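Local coordinates for protein fructose-bisphosphate aldolase (Slackia heliotrinireducens, PDB 4MOZ) that is an aldolase of the DeoC/LacD family, built on an eight-stranded parallel beta barrel of the TIM-barrel type and found as a multi-subunit assembly, at residues H48-G51 against D52-G55; P65-L68 against F69-D73; E218-S222 against A223-A227. All blocks are in the same frame, centred on the assembly; numbering follows the deposited sequence.

Interaction 1 of 3, residues H48-G51 against D52-G55; sequences HLNG and DFYG
H48 and D52 meet through a histidine-carboxylate hydrogen bond, ND1 of H48 giving its proton to OD2 of D52 over 2.6 Å. The carboxylate oxygen is approached on its syn side and lies at the edge of the imidazole, somewhat tilted from the ring plane, while ring and carboxylate planes stand 75° apart. In both residues CG lies beside the backbone N, anti to the carbonyl carbon (chi1 -58° in H48, -61° in D52), which brings ND1 and OD2 within bonding range across the bend. N50 makes the second set of contacts. Its carbonyl O takes the amide of F53, N to O 3.2 Å, with the donor well above the carbonyl plane, and a weak second bond from the N of Y54. The side-chain carboxamide of N50 reaches the CB atoms of two aromatic residues: OD1 touches CB of F53 at 3.6 Å, and ND2 lies 3.5 Å from CB of Y54. Its plane is nearly parallel to both rings, but it meets them obliquely. Underneath this lies a type II' beta turn from H48 to G51, closed by the bond from G51 N to H48 O, in the long loop joining helix 44-47, which follows the first barrel strand 37-41, to helix 66-74. Two waters bridge the backbone: one gives a proton to L49 O and takes one from D52 N, the other donates to both G51 O and Y54 O, 2.7 and 2.8 Å away. Farther out, OD1 of D52 forms a salt bridge with R271, so that the carboxylate links H48 to an arginine of helix 271-274. The F53 ring stacks on H274 and has a cation-pi contact with K45, whereas Y54 OH makes a weak hydrogen bond to K220 of the second subunit.

Interaction 2 of 3, residues P65-L68 against F69-D73; sequences PEHL and FKIAD
H67 and I71, one helical turn apart, are brought together by differing first torsions. CG of H67 is anti to the backbone N (chi1 -173°), while CG1 of I71 lies beside its own N (chi1 -65°), and the isoleucine CD1 comes to rest over one face of the imidazole. This CH-pi contact puts CD1 3.6 Å from the ring centroid, displaced toward the rim, with NE2 of H67 its nearest ring atom. CG1 of I71 also packs against H67 O at 3.2 Å, beside the bond that the I71 amide makes to that same carbonyl. The frame is the regular i to i+4 ladder of an alpha helix: K70 N to E66 O, I71 N to H67 O and A72 N to L68 O, all between 2.9 and 3.1 Å. On another side of the helix, E66 OE2 and K70 NZ, of opposite charge, are 4.1 Å apart, too far for a salt bridge, and the carboxylate oxygen is hydrogen-bonded to the hydroxyl of Y94. F69 turns a ring edge to P65 O, CD1 to O 3.9 Å, and stacks on Y90. Helix 66-74, which leads into barrel strand 79-82, thus lies between helix 84-90, met by P65, E66 and F69, and helices 271-274 and 278-294, where I71 packs on I273 and H274 of the first and on L278, A281 and T285 of the second.

Interaction 3 of 3, residues E218-S222 against A223-A227; sequences EDKTS and AENLA
T221 and E224 exchange hydrogen bonds in both directions at the start of helix 222-232. OG1 of T221 accepts from the E224 amide, N to O 3.2 Å, and the T221 amide in turn gives its proton to OE1 of E224 at 3.0 Å. The second bond is nearly straight at the hydrogen (166°), but it reaches the carboxylate on its anti side and well out of its plane. With chi1 of 70°, T221 OG1 sits between its own N and carbonyl carbon, where it can accept from the backbone N of E224, and CG of E224 packs on that hydroxyl at 3.4 Å. The tight part of the contact continues along the backbone, where N225 N bonds to T221 O at 2.9 Å and L226 N to S222 O at 3.0 Å. It also continues on the side turned to the protein: OG of S222 is hydrogen-bonded to the carbonyl of P214, ND2 of N225 reaches V215 O and T217 OG1, and L226 packs on L238 and C240 of barrel strand 237-240. The other side is looser. K220 runs out extended past N225 OD1, which touches its CD at 3.6 Å, and its NZ stays 6.6 Å from E224 OE1. That ammonium instead reaches a tyrosine hydroxyl of the third subunit in a weak bond. D219 is exposed, and so is T221, although bonded to the helix. Having its side chain accept an amide proton of the first turn, T221 serves as N-cap, and the reciprocal pairing with E224, three residues on, is a capping box, here opening the helix between barrel strands 208-210 and 237-240 of the TIM-barrel fold.

Overall arrangement
Interactions 1 and 2 follow each other along the chain between barrel strands 37-41 and 79-82, with centres 16 Å apart, and they touch directly: CE2 of F53 packs on CD2 of L68 at 3.9 Å. H274 is a shared neighbour of the two. Interaction 3 is remote within the subunit, its centre 32 Å from that of interaction 1 and 35 Å from that of interaction 2, on the opposite side of the chain's centre from the latter. The assembly nevertheless brings interaction 1 of one copy next to interaction 3 of another, so that contacts far apart in one chain become neighbours across a subunit interface.

Interaction 1 of 3, residues H48-G51 against D52-G55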
loop_
_atom_site.group_PDB
_atom_site.type_symbol
_atom_site.label_atom_id
_atom_site.label_comp_id
_atom_site.label_asym_id
_atom_site.label_seq_id
_atom_site.Cartn_x
_atom_site.Cartn_y
_atom_site.Cartn_z
ATOM N N HIS C 48 14.017 17.949 -15.189
ATOM C CA HIS C 48 13.935 19.398 -15.366
ATOM C C HIS C 48 13.000 19.768 -16.480
ATOM O O HIS C 48 13.018 20.901 -16.967
ATOM C CB HIS C 48 15.323 19.992 -15.600
ATOM C CG HIS C 48 16.303 19.700 -14.492
ATOM N ND1 HIS C 48 17.523 19.187 -14.723
ATOM C CD2 HIS C 48 16.192 19.842 -13.110
ATOM C CE1 HIS C 48 18.167 19.021 -13.553
ATOM N NE2 HIS C 48 17.352 19.421 -12.568
ATOM N N LEU C 49 12.167 18.810 -16.881
ATOM C CA LEU C 49 11.236 18.981 -17.997
ATOM C C LEU C 49 11.978 19.336 -19.285
ATOM O O LEU C 49 12.929 18.643 -19.652
ATOM C CB LEU C 49 10.123 19.984 -17.652
ATOM C CG LEU C 49 9.130 19.527 -16.574
ATOM C CD1 LEU C 49 8.090 20.602 -16.296
ATOM C CD2 LEU C 49 8.451 18.215 -16.953
ATOM N N ASN C 50 11.564 20.398 -19.968
ATOM C CA ASN C 50 12.232 20.796 -21.202
ATOM C C ASN C 50 13.285 21.883 -20.969
ATOM O O ASN C 50 13.863 22.414 -21.919
ATOM C CB ASN C 50 11.208 21.238 -22.258
ATOM C CG ASN C 50 11.681 20.976 -23.679
ATOM O OD1 ASN C 50 12.312 19.954 -23.957
ATOM N ND2 ASN C 50 11.375 21.901 -24.593
ATOM N N GLY C 51 13.536 22.194 -19.697
ATOM C CA GLY C 51 14.499 23.228 -19.305
ATOM C C GLY C 51 15.935 23.015 -19.766
ATOM O O GLY C 51 16.637 23.975 -20.078
ATOM N N ASP C 52 16.375 21.760 -19.810
ATOM C CA ASP C 52 17.736 21.450 -20.245
ATOM C C ASP C 52 17.870 21.203 -21.748
ATOM O O ASP C 52 18.978 20.966 -22.236
ATOM C CB ASP C 52 18.283 20.236 -19.483
ATOM C CG ASP C 52 18.352 20.464 -17.985
ATOM O OD1 ASP C 52 18.510 21.627 -17.548
ATOM O OD2 ASP C 52 18.254 19.465 -17.242
ATOM N N PHE C 53 16.761 21.262 -22.485
ATOM C CA PHE C 53 16.769 20.824 -23.885
ATOM C C PHE C 53 16.354 21.880 -24.909
ATOM O O PHE C 53 16.498 21.662 -26.110
ATOM C CB PHE C 53 15.933 19.552 -24.045
ATOM C CG PHE C 53 16.428 18.409 -23.211
ATOM C CD1 PHE C 53 16.037 18.279 -21.878
ATOM C CD2 PHE C 53 17.302 17.472 -23.747
ATOM C CE1 PHE C 53 16.508 17.233 -21.097
ATOM C CE2 PHE C 53 17.770 16.418 -22.974
ATOM C CZ PHE C 53 17.373 16.298 -21.648
ATOM N N TYR C 54 15.843 23.011 -24.429
ATOM C CA TYR C 54 15.437 24.121 -25.292
ATOM C C TYR C 54 15.540 25.433 -24.528
ATOM O O TYR C 54 15.122 25.517 -23.375
ATOM C CB TYR C 54 14.008 23.923 -25.815
ATOM C CG TYR C 54 13.511 25.046 -26.708
ATOM C CD1 TYR C 54 13.786 25.048 -28.076
ATOM C CD2 TYR C 54 12.766 26.109 -26.185
ATOM C CE1 TYR C 54 13.338 26.073 -28.898
ATOM C CE2 TYR C 54 12.312 27.140 -27.000
ATOM C CZ TYR C 54 12.600 27.115 -28.356
ATOM O OH TYR C 54 12.155 28.130 -29.177
ATOM N N GLY C 55 16.096 26.452 -25.179
ATOM C CA GLY C 55 16.290 27.759 -24.558
ATOM C C GLY C 55 17.615 28.399 -24.928
ATOM O O GLY C 55 18.389 27.844 -25.709
HETATM O O HOH W 1 15.272 19.405 -18.855
HETATM O O HOH W 2 16.016 26.436 -20.932
#

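Interaction 2 of 3, residues P65-L68 against F69-D73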
loop_
_atom_site.group_PDB
_atom_site.type_symbol
_atom_site.label_atom_id
_atom_site.label_comp_id
_atom_site.label_asym_id
_atom_site.label_seq_id
_atom_site.Cartn_x
_atom_site.Cartn_y
_atom_site.Cartn_z
ATOM N N PRO C 65 14.928 14.603 -29.154
ATOM C CA PRO C 65 15.459 13.557 -28.269
ATOM C C PRO C 65 16.419 12.568 -28.935
ATOM O O PRO C 65 17.257 11.986 -28.244
ATOM C CB PRO C 65 14.204 12.824 -27.802
ATOM C CG PRO C 65 13.128 13.848 -27.894
ATOM C CD PRO C 65 13.457 14.655 -29.111
ATOM N N GLU C 66 16.302 12.370 -30.250
ATOM C CA GLU C 66 17.208 11.462 -30.958
ATOM C C GLU C 66 18.671 11.934 -30.880
ATOM O O GLU C 66 19.602 11.133 -30.982
ATOM C CB GLU C 66 16.773 11.250 -32.412
ATOM C CG GLU C 66 17.380 9.991 -33.020
ATOM C CD GLU C 66 16.875 9.665 -34.414
ATOM O OE1 GLU C 66 15.870 10.256 -34.864
ATOM O OE2 GLU C 66 17.491 8.794 -35.062
ATOM N N HIS C 67 18.847 13.240 -30.693
ATOM C CA HIS C 67 20.139 13.855 -30.388
ATOM C C HIS C 67 20.911 13.074 -29.352
ATOM O O HIS C 67 22.106 12.807 -29.534
ATOM C CB HIS C 67 19.895 15.284 -29.916
ATOM C CG HIS C 67 21.146 16.108 -29.725
ATOM N ND1 HIS C 67 22.006 16.371 -30.728
ATOM C CD2 HIS C 67 21.636 16.774 -28.600
ATOM C CE1 HIS C 67 23.006 17.145 -30.265
ATOM N NE2 HIS C 67 22.775 17.394 -28.963
ATOM N N LEU C 68 20.236 12.683 -28.270
ATOM C CA LEU C 68 20.875 11.948 -27.175
ATOM C C LEU C 68 21.434 10.607 -27.641
ATOM O O LEU C 68 22.538 10.218 -27.257
ATOM C CB LEU C 68 19.901 11.741 -26.010
ATOM C CG LEU C 68 19.190 12.987 -25.457
ATOM C CD1 LEU C 68 18.105 12.604 -24.463
ATOM C CD2 LEU C 68 20.172 13.960 -24.827
ATOM N N PHE C 69 20.674 9.910 -28.478
ATOM C CA PHE C 69 21.085 8.596 -28.960
ATOM C C PHE C 69 22.187 8.683 -30.014
ATOM O O PHE C 69 23.039 7.795 -30.098
ATOM C CB PHE C 69 19.878 7.811 -29.470
ATOM C CG PHE C 69 18.950 7.357 -28.372
ATOM C CD1 PHE C 69 17.952 8.205 -27.883
ATOM C CD2 PHE C 69 19.078 6.084 -27.818
ATOM C CE1 PHE C 69 17.103 7.793 -26.868
ATOM C CE2 PHE C 69 18.229 5.668 -26.805
ATOM C CZ PHE C 69 17.238 6.521 -26.330
ATOM N N LYS C 70 22.174 9.757 -30.802
ATOM C CA LYS C 70 23.228 10.018 -31.776
ATOM C C LYS C 70 24.557 10.276 -31.069
ATOM O O LYS C 70 25.597 9.785 -31.503
ATOM C CB LYS C 70 22.870 11.210 -32.669
ATOM C CG LYS C 70 21.743 10.960 -33.663
ATOM C CD LYS C 70 21.535 12.202 -34.521
ATOM C CE LYS C 70 20.258 12.140 -35.343
ATOM N NZ LYS C 70 20.415 11.303 -36.559
ATOM N N ILE C 71 24.505 11.045 -29.979
ATOM C CA ILE C 71 25.679 11.331 -29.154
ATOM C C ILE C 71 26.247 10.049 -28.546
ATOM O O ILE C 71 27.446 9.792 -28.639
ATOM C CB ILE C 71 25.364 12.348 -28.036
ATOM C CG1 ILE C 71 25.014 13.713 -28.636
ATOM C CG2 ILE C 71 26.553 12.495 -27.097
ATOM C CD1 ILE C 71 24.347 14.666 -27.667
ATOM N N ALA C 72 25.381 9.245 -27.940
ATOM C CA ALA C 72 25.788 7.985 -27.330
ATOM C C ALA C 72 26.423 7.039 -28.346
ATOM O O ALA C 72 27.340 6.285 -28.012
ATOM C CB ALA C 72 24.597 7.317 -26.662
ATOM N N ASP C 73 25.938 7.094 -29.584
ATOM C CA ASP C 73 26.376 6.187 -30.643
ATOM C C ASP C 73 27.668 6.656 -31.323
ATOM O O ASP C 73 28.546 5.845 -31.621
ATOM C CB ASP C 73 25.253 6.015 -31.669
ATOM C CG ASP C 73 25.625 5.087 -32.809
ATOM O OD1 ASP C 73 25.970 3.913 -32.555
ATOM O OD2 ASP C 73 25.554 5.534 -33.968
#

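Interaction 3 of 3, residues E218-S222 against A223-A227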
loop_
_atom_site.group_PDB
_atom_site.type_symbol
_atom_site.label_atom_id
_atom_site.label_comp_id
_atom_site.label_asym_id
_atom_site.label_seq_id
_atom_site.Cartn_x
_atom_site.Cartn_y
_atom_site.Cartn_z
ATOM N N GLU C 218 38.004 25.776 4.297
ATOM C CA GLU C 218 39.275 26.415 4.651
ATOM C C GLU C 218 40.412 25.396 4.608
ATOM O O GLU C 218 41.497 25.679 4.098
ATOM C CB GLU C 218 39.205 27.057 6.045
ATOM C CG GLU C 218 37.988 27.945 6.295
ATOM C CD GLU C 218 37.949 29.198 5.428
ATOM O OE1 GLU C 218 39.025 29.729 5.063
ATOM O OE2 GLU C 218 36.830 29.662 5.117
ATOM N N ASP C 219 40.132 24.203 5.120
ATOM C CA ASP C 219 41.118 23.140 5.245
ATOM C C ASP C 219 41.439 22.441 3.915
ATOM O O ASP C 219 42.607 22.153 3.627
ATOM C CB ASP C 219 40.628 22.115 6.275
ATOM C CG ASP C 219 41.764 21.340 6.921
ATOM O OD1 ASP C 219 42.745 21.971 7.373
ATOM O OD2 ASP C 219 41.668 20.098 6.992
ATOM N N LYS C 220 40.408 22.176 3.112
ATOM C CA LYS C 220 40.543 21.306 1.939
ATOM C C LYS C 220 39.862 21.834 0.676
ATOM O O LYS C 220 38.877 22.569 0.751
ATOM C CB LYS C 220 39.987 19.917 2.256
ATOM C CG LYS C 220 40.766 19.144 3.308
ATOM C CD LYS C 220 40.169 17.761 3.508
ATOM C CE LYS C 220 41.080 16.887 4.353
ATOM N NZ LYS C 220 40.587 15.482 4.403
ATOM N N THR C 221 40.390 21.442 -0.482
ATOM C CA THR C 221 39.741 21.719 -1.762
ATOM C C THR C 221 38.554 20.774 -1.943
ATOM O O THR C 221 38.421 19.784 -1.211
ATOM C CB THR C 221 40.694 21.536 -2.965
ATOM O OG1 THR C 221 40.994 20.146 -3.138
ATOM C CG2 THR C 221 41.991 22.326 -2.782
ATOM N N SER C 222 37.705 21.075 -2.922
ATOM C CA SER C 222 36.573 20.218 -3.247
ATOM C C SER C 222 37.004 18.763 -3.432
ATOM O O SER C 222 36.426 17.859 -2.825
ATOM C CB SER C 222 35.863 20.714 -4.502
ATOM O OG SER C 222 34.833 19.811 -4.869
ATOM N N ALA C 223 38.029 18.557 -4.260
ATOM C CA ALA C 223 38.518 17.222 -4.594
ATOM C C ALA C 223 39.136 16.512 -3.393
ATOM O O ALA C 223 39.041 15.291 -3.276
ATOM C CB ALA C 223 39.508 17.286 -5.747
ATOM N N GLU C 224 39.762 17.278 -2.503
ATOM C CA GLU C 224 40.322 16.720 -1.274
ATOM C C GLU C 224 39.221 16.252 -0.320
ATOM O O GLU C 224 39.347 15.200 0.309
ATOM C CB GLU C 224 41.250 17.726 -0.592
ATOM C CG GLU C 224 42.600 17.864 -1.282
ATOM C CD GLU C 224 43.462 18.967 -0.697
ATOM O OE1 GLU C 224 42.929 19.844 0.020
ATOM O OE2 GLU C 224 44.684 18.956 -0.965
ATOM N N ASN C 225 38.145 17.036 -0.235
ATOM C CA ASN C 225 36.952 16.667 0.530
ATOM C C ASN C 225 36.259 15.417 -0.018
ATOM O O ASN C 225 35.770 14.585 0.748
ATOM C CB ASN C 225 35.972 17.843 0.599
ATOM C CG ASN C 225 36.310 18.827 1.711
ATOM O OD1 ASN C 225 36.756 18.432 2.787
ATOM N ND2 ASN C 225 36.079 20.113 1.461
ATOM N N LEU C 226 36.240 15.288 -1.345
ATOM C CA LEU C 226 35.663 14.127 -2.023
ATOM C C LEU C 226 36.379 12.811 -1.696
ATOM O O LEU C 226 35.756 11.747 -1.705
ATOM C CB LEU C 226 35.639 14.345 -3.541
ATOM C CG LEU C 226 34.893 13.318 -4.405
ATOM C CD1 LEU C 226 33.403 13.290 -4.080
ATOM C CD2 LEU C 226 35.110 13.586 -5.887
ATOM N N ALA C 227 37.682 12.886 -1.419
ATOM C CA ALA C 227 38.466 11.705 -1.031
ATOM C C ALA C 227 37.869 10.975 0.175
ATOM O O ALA C 227 37.883 9.745 0.227
ATOM C CB ALA C 227 39.917 12.080 -0.766
#